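Hypothetical protein (Pseudomonas aeruginosa, PDB 2H1T) is of unknown function but, as a member of a putative glycolipid-binding family, possibly takes part in glycolipid metabolism. Local coordinates at residues 20-25 with 107-112; 32-37 with 45-50. All blocks are in the same frame, centred on the assembly; numbering follows the deposited sequence.

Contact 1: residues 20-25 with 107-112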
loop_
_atom_site.group_PDB
_atom_site.type_symbol
_atom_site.label_atom_id
_atom_site.label_comp_id
_atom_site.label_asym_id
_atom_site.label_seq_id
_atom_site.Cartn_x
_atom_site.Cartn_y
_atom_site.Cartn_z
ATOM N N SER A 20 0.442 4.630 -8.040
ATOM C CA SER A 20 0.412 5.394 -6.828
ATOM C C SER A 20 -0.957 5.981 -6.519
ATOM O O SER A 20 -1.780 6.246 -7.386
ATOM C CB SER A 20 1.422 6.532 -6.910
ATOM O OG SER A 20 1.281 7.263 -8.099
ATOM N N TRP A 21 -1.181 6.196 -5.239
ATOM C CA TRP A 21 -2.319 6.940 -4.780
ATOM C C TRP A 21 -1.777 7.764 -3.628
ATOM O O TRP A 21 -1.139 7.219 -2.681
ATOM C CB TRP A 21 -3.428 6.000 -4.313
ATOM C CG TRP A 21 -4.377 6.675 -3.393
ATOM C CD1 TRP A 21 -5.574 7.234 -3.711
ATOM C CD2 TRP A 21 -4.158 6.953 -2.009
ATOM N NE1 TRP A 21 -6.135 7.811 -2.606
ATOM C CE2 TRP A 21 -5.300 7.635 -1.539
ATOM C CE3 TRP A 21 -3.085 6.707 -1.114
ATOM C CZ2 TRP A 21 -5.417 8.069 -0.202
ATOM C CZ3 TRP A 21 -3.178 7.146 0.203
ATOM C CH2 TRP A 21 -4.345 7.802 0.656
ATOM N N GLU A 22 -2.008 9.070 -3.703
ATOM C CA GLU A 22 -1.495 9.971 -2.700
ATOM C C GLU A 22 -2.642 10.868 -2.237
ATOM O O GLU A 22 -3.367 11.465 -3.053
ATOM C CB GLU A 22 -0.332 10.827 -3.276
ATOM C CG GLU A 22 0.142 11.899 -2.330
ATOM C CD GLU A 22 1.352 12.683 -2.779
ATOM O OE1 GLU A 22 1.645 12.678 -3.963
ATOM O OE2 GLU A 22 2.000 13.306 -1.923
ATOM N N ALA A 23 -2.785 10.952 -0.911
ATOM C CA ALA A 23 -3.729 11.869 -0.258
ATOM C C ALA A 23 -2.964 12.880 0.589
ATOM O O ALA A 23 -2.237 12.524 1.542
ATOM C CB ALA A 23 -4.707 11.104 0.592
ATOM N N LEU A 24 -3.113 14.149 0.232
ATOM C CA LEU A 24 -2.350 15.191 0.887
ATOM C C LEU A 24 -3.255 16.247 1.551
ATOM O O LEU A 24 -4.303 16.619 1.003
ATOM C CB LEU A 24 -1.423 15.834 -0.141
ATOM C CG LEU A 24 -0.531 17.008 0.256
ATOM C CD1 LEU A 24 0.702 16.992 -0.668
ATOM C CD2 LEU A 24 -1.283 18.328 0.139
ATOM N N ARG A 25 -2.818 16.729 2.714
ATOM C CA ARG A 25 -3.471 17.864 3.382
ATOM C C ARG A 25 -2.546 19.079 3.317
ATOM O O ARG A 25 -1.376 18.991 3.680
ATOM C CB ARG A 25 -3.776 17.560 4.846
ATOM C CG ARG A 25 -4.748 18.556 5.462
ATOM C CD ARG A 25 -5.100 18.216 6.910
ATOM N NE ARG A 25 -3.908 18.238 7.759
ATOM C CZ ARG A 25 -3.260 17.171 8.209
ATOM N NH1 ARG A 25 -3.683 15.936 7.930
ATOM N NH2 ARG A 25 -2.172 17.346 8.965
ATOM N N PRO A 107 7.166 9.120 -6.211
ATOM C CA PRO A 107 6.219 9.583 -7.218
ATOM C C PRO A 107 5.190 10.562 -6.679
ATOM O O PRO A 107 4.156 10.150 -6.139
ATOM C CB PRO A 107 5.543 8.275 -7.633
ATOM C CG PRO A 107 5.555 7.444 -6.431
ATOM C CD PRO A 107 6.703 7.859 -5.581
ATOM N N SER A 108 5.428 11.860 -6.863
ATOM C CA SER A 108 4.424 12.843 -6.429
ATOM C C SER A 108 4.397 14.080 -7.289
ATOM O O SER A 108 5.399 14.774 -7.438
ATOM C CB SER A 108 4.601 13.262 -4.978
ATOM O OG SER A 108 3.692 14.303 -4.613
ATOM N N PRO A 109 3.206 14.435 -7.784
ATOM C CA PRO A 109 3.172 15.692 -8.545
ATOM C C PRO A 109 2.998 16.919 -7.641
ATOM O O PRO A 109 3.015 18.089 -8.113
ATOM C CB PRO A 109 1.965 15.483 -9.453
ATOM C CG PRO A 109 1.058 14.706 -8.640
ATOM C CD PRO A 109 1.897 13.757 -7.804
ATOM N N PHE A 110 2.872 16.683 -6.339
ATOM C CA PHE A 110 2.832 17.824 -5.392
ATOM C C PHE A 110 4.026 18.737 -5.553
ATOM O O PHE A 110 3.873 19.973 -5.619
ATOM C CB PHE A 110 2.745 17.399 -3.935
ATOM C CG PHE A 110 2.794 18.560 -2.963
ATOM C CD1 PHE A 110 1.937 19.671 -3.114
ATOM C CD2 PHE A 110 3.645 18.548 -1.912
ATOM C CE1 PHE A 110 1.970 20.743 -2.240
ATOM C CE2 PHE A 110 3.680 19.630 -1.034
ATOM C CZ PHE A 110 2.849 20.720 -1.199
ATOM N N THR A 111 5.214 18.141 -5.631
ATOM C CA THR A 111 6.425 18.936 -5.504
ATOM C C THR A 111 6.705 19.892 -6.666
ATOM O O THR A 111 7.467 20.829 -6.519
ATOM C CB THR A 111 7.657 18.052 -5.193
ATOM O OG1 THR A 111 7.826 17.027 -6.195
ATOM C CG2 THR A 111 7.491 17.420 -3.811
ATOM N N ASN A 112 6.016 19.707 -7.791
ATOM C CA ASN A 112 6.102 20.648 -8.908
ATOM C C ASN A 112 5.585 22.048 -8.516
ATOM O O ASN A 112 5.917 23.045 -9.143
ATOM C CB ASN A 112 5.302 20.119 -10.086
ATOM C CG ASN A 112 5.887 18.846 -10.685
ATOM O OD1 ASN A 112 5.459 17.734 -10.359
ATOM N ND2 ASN A 112 6.907 19.000 -11.478
HETATM O O HOH W 1 1.470 10.831 -5.975
#
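Pro107 meets Ser20 through apolar atoms, its CG lying 4.3 Å from Ser20 CB. A cis peptide bond precedes this proline. Its carbonyl is linked to Glu22 by a water, which donates to Pro107 O at 2.8 Å and to Glu22 OE1 at 2.7 Å.

Ser108 makes the direct polar link. Its OG donates to Glu22 OE1 at 2.7 Å, on the syn lone pair, the side of the other carboxylate oxygen. Glu22 reaches this far because its CG is anti to the backbone N (chi1 173°) and the chain stays extended beyond it. OE1 thus takes two donors, Ser108 and the water. OE2 is held by the hydroxyls of Ser33 and Tyr50. Together these partners fix the rotation of the carboxylate in a buried place.

The contact joins the two sheets of the chain. Strand 16-26 is an outermost strand, within this chain, of the six-stranded antiparallel sheet, and residues 107-112 leave strand 102-106 of the other sheet towards helix 113-119. Residues 22-25 also pair with a strand of the second subunit, which carries the sheet across the interface.

Pro109 sets its CD 4.0 Å from Glu22 OE1. Around it the chain forms an ST turn: Phe110 N donates to Ser108 OG at 3.1 Å, with an N-H...O angle of 144°. The serine hydroxyl therefore gives one bond and receives another.

Phe110 presents a ring face to Leu24. Leu24 CD1 makes a CH-pi contact with the Phe110 ring, 3.7 Å from its centroid and 20° off the normal. The two side chains cross at about a right angle. Phe114 packs edge-to-face with the same ring.

Contact 2: residues 32-37 with 45-50. With EDO (1,2-ethanediol), chain D.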
loop_
_atom_site.group_PDB
_atom_site.type_symbol
_atom_site.label_atom_id
_atom_site.label_comp_id
_atom_site.label_asym_id
_atom_site.label_seq_id
_atom_site.Cartn_x
_atom_site.Cartn_y
_atom_site.Cartn_z
ATOM N N GLU A 32 1.148 17.625 4.685
ATOM C CA GLU A 32 1.340 16.302 5.172
ATOM C C GLU A 32 0.614 15.361 4.247
ATOM O O GLU A 32 -0.532 15.638 3.854
ATOM C CB GLU A 32 0.789 16.213 6.577
ATOM C CG GLU A 32 1.349 15.027 7.329
ATOM C CD GLU A 32 0.560 14.680 8.575
ATOM O OE1 GLU A 32 -0.692 14.580 8.465
ATOM O OE2 GLU A 32 1.194 14.486 9.655
ATOM N N SER A 33 1.289 14.269 3.910
ATOM C CA SER A 33 0.841 13.381 2.886
ATOM C C SER A 33 1.119 11.910 3.192
ATOM O O SER A 33 2.079 11.572 3.883
ATOM C CB SER A 33 1.517 13.781 1.560
ATOM O OG SER A 33 1.084 12.976 0.510
ATOM N N GLN A 34 0.212 11.070 2.698
ATOM C CA GLN A 34 0.315 9.633 2.728
ATOM C C GLN A 34 0.250 9.171 1.284
ATOM O O GLN A 34 -0.745 9.413 0.579
ATOM C CB GLN A 34 -0.868 9.014 3.477
ATOM C CG GLN A 34 -0.895 9.299 4.964
ATOM C CD GLN A 34 -1.594 8.161 5.768
ATOM O OE1 GLN A 34 -0.937 7.390 6.515
ATOM N NE2 GLN A 34 -2.911 8.035 5.577
ATOM N N LEU A 35 1.296 8.472 0.859
ATOM C CA LEU A 35 1.439 8.057 -0.525
ATOM C C LEU A 35 1.611 6.541 -0.561
ATOM O O LEU A 35 2.457 5.977 0.120
ATOM C CB LEU A 35 2.646 8.816 -1.132
ATOM C CG LEU A 35 3.124 8.531 -2.540
ATOM C CD1 LEU A 35 4.112 9.622 -3.021
ATOM C CD2 LEU A 35 3.760 7.164 -2.651
ATOM N N ARG A 36 0.794 5.851 -1.328
ATOM C CA ARG A 36 0.955 4.372 -1.436
ATOM C C ARG A 36 1.254 4.041 -2.869
ATOM O O ARG A 36 0.631 4.628 -3.765
ATOM C CB ARG A 36 -0.326 3.655 -0.985
ATOM C CG ARG A 36 -0.693 3.984 0.470
ATOM C CD ARG A 36 -1.961 3.283 0.908
ATOM N NE ARG A 36 -2.795 4.113 1.792
ATOM C CZ ARG A 36 -3.343 3.725 2.946
ATOM N NH1 ARG A 36 -3.115 2.529 3.433
ATOM N NH2 ARG A 36 -4.111 4.558 3.630
ATOM N N ALA A 37 2.176 3.103 -3.092
ATOM C CA ALA A 37 2.703 2.833 -4.420
ATOM C C ALA A 37 3.487 1.524 -4.424
ATOM O O ALA A 37 3.880 1.019 -3.372
ATOM C CB ALA A 37 3.600 3.989 -4.906
ATOM N N PRO A 45 4.372 -3.601 -2.330
ATOM C CA PRO A 45 3.918 -2.251 -1.972
ATOM C C PRO A 45 4.713 -1.547 -0.887
ATOM O O PRO A 45 5.304 -2.175 -0.044
ATOM C CB PRO A 45 2.478 -2.478 -1.479
ATOM C CG PRO A 45 2.443 -3.914 -1.005
ATOM C CD PRO A 45 3.457 -4.656 -1.863
ATOM N N TYR A 46 4.728 -0.226 -0.925
ATOM C CA TYR A 46 5.212 0.547 0.210
ATOM C C TYR A 46 4.229 1.667 0.527
ATOM O O TYR A 46 3.304 1.958 -0.237
ATOM C CB TYR A 46 6.644 1.080 -0.046
ATOM C CG TYR A 46 6.745 2.066 -1.178
ATOM C CD1 TYR A 46 6.601 3.437 -0.939
ATOM C CD2 TYR A 46 7.009 1.649 -2.498
ATOM C CE1 TYR A 46 6.683 4.396 -2.005
ATOM C CE2 TYR A 46 7.068 2.616 -3.580
ATOM C CZ TYR A 46 6.920 3.980 -3.303
ATOM O OH TYR A 46 6.958 4.949 -4.304
ATOM N N GLN A 47 4.391 2.247 1.706
ATOM C CA GLN A 47 3.677 3.448 2.052
ATOM C C GLN A 47 4.699 4.457 2.552
ATOM O O GLN A 47 5.488 4.148 3.465
ATOM C CB GLN A 47 2.637 3.231 3.135
ATOM C CG GLN A 47 1.914 4.556 3.513
ATOM C CD GLN A 47 0.608 4.362 4.261
ATOM O OE1 GLN A 47 -0.206 3.492 3.907
ATOM N NE2 GLN A 47 0.394 5.171 5.312
ATOM N N LEU A 48 4.609 5.655 1.964
ATOM C CA LEU A 48 5.437 6.796 2.317
ATOM C C LEU A 48 4.534 7.819 2.998
ATOM O O LEU A 48 3.492 8.203 2.462
ATOM C CB LEU A 48 6.042 7.430 1.058
ATOM C CG LEU A 48 6.864 8.705 1.335
ATOM C CD1 LEU A 48 8.061 8.379 2.188
ATOM C CD2 LEU A 48 7.329 9.340 0.057
ATOM N N ASP A 49 4.932 8.252 4.177
ATOM C CA ASP A 49 4.291 9.366 4.895
ATOM C C ASP A 49 5.317 10.474 4.915
ATOM O O ASP A 49 6.473 10.235 5.205
ATOM C CB ASP A 49 3.939 8.972 6.341
ATOM C CG ASP A 49 2.903 7.861 6.421
ATOM O OD1 ASP A 49 1.959 7.853 5.631
ATOM O OD2 ASP A 49 3.048 6.971 7.293
ATOM N N TYR A 50 4.930 11.687 4.557
ATOM C CA TYR A 50 5.883 12.760 4.617
ATOM C C TYR A 50 5.263 14.080 5.000
ATOM O O TYR A 50 4.063 14.286 4.834
ATOM C CB TYR A 50 6.653 12.860 3.297
ATOM C CG TYR A 50 5.890 13.437 2.096
ATOM C CD1 TYR A 50 5.766 14.826 1.886
ATOM C CD2 TYR A 50 5.387 12.600 1.095
ATOM C CE1 TYR A 50 5.081 15.324 0.766
ATOM C CE2 TYR A 50 4.750 13.112 -0.048
ATOM C CZ TYR A 50 4.612 14.468 -0.199
ATOM O OH TYR A 50 3.973 14.952 -1.333
HETATM C C1 EDO D . 5.330 11.551 8.818
HETATM O O1 EDO D . 6.579 11.890 8.210
HETATM C C2 EDO D . 4.542 12.818 9.134
HETATM O O2 EDO D . 3.121 12.629 8.933
#
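Ser33 and Tyr50 are a hydrogen-bonded pair in the antiparallel beta hairpin of strands 30-38 and 45-54, which keep a regular register. Backbone bonds in both directions join Ser33 with Tyr50, Leu35 with Leu48 and Ala37 with Tyr46. Side chains alternate between the two faces.

On the face of Ser33, Leu35 and Ala37, two tyrosines lean over the neighbouring strand. In both, CG sits between the backbone N and carbonyl carbon (chi1 74° for Tyr50, 65° for Tyr46). Ser33 CB lies over one face of the Tyr50 ring, offset toward the rim and 3.8 Å from the centroid, a CH-pi contact. The hydroxyls of both residues have Glu22 OE2 as partner. Tyr46 turns one ring face to Ala37 O, and its OH comes within 3.5 Å of Ala37 CB. Leu35 CD2 approaches the same ring obliquely.

The face of Gln34, Arg36, Gln47 and Asp49 is polar. Arg36 and Gln47 lie side by side and point the same way, with guanidinium and amide planes 65° apart. Gln47 OE1 sits over the guanidinium face, 3.1 Å from Arg36 NH1, at a poor angle for a hydrogen bond. Arg36 NH2 instead forms a salt bridge with Glu68 of the second subunit.

A 1,2-ethanediol, probably from the crystallisation liquor, donates through O2 to Glu32 OE2 at 2.8 Å. Along strand 45-54, Gln47 NE2 donates to the syn lone pair of Asp49 OD1 at 3.1 Å.

In the fold
Contact 2 is nested along the chain inside the loop closed by contact 1, and their centres are about 9 Å apart. Strands 16-26 and 30-38 are sheet neighbours, so both contacts reach the same sheet. Glu22 ties them together. Its OE2 lies 2.6 Å from Ser33 OG and 2.6 Å from Tyr50 OH, both probable hydrogen bonds. Segment 107-112 also packs on the hairpin: Pro107 O is 3.2 Å from Leu35 CD1, and Pro107 CD is 3.2 Å from Tyr46 OH. The loop therefore covers three successive strands. Both contacts touch the second subunit. The diol molecule at Glu32 belongs to contact 2, and no glycolipid is bound here to place a site.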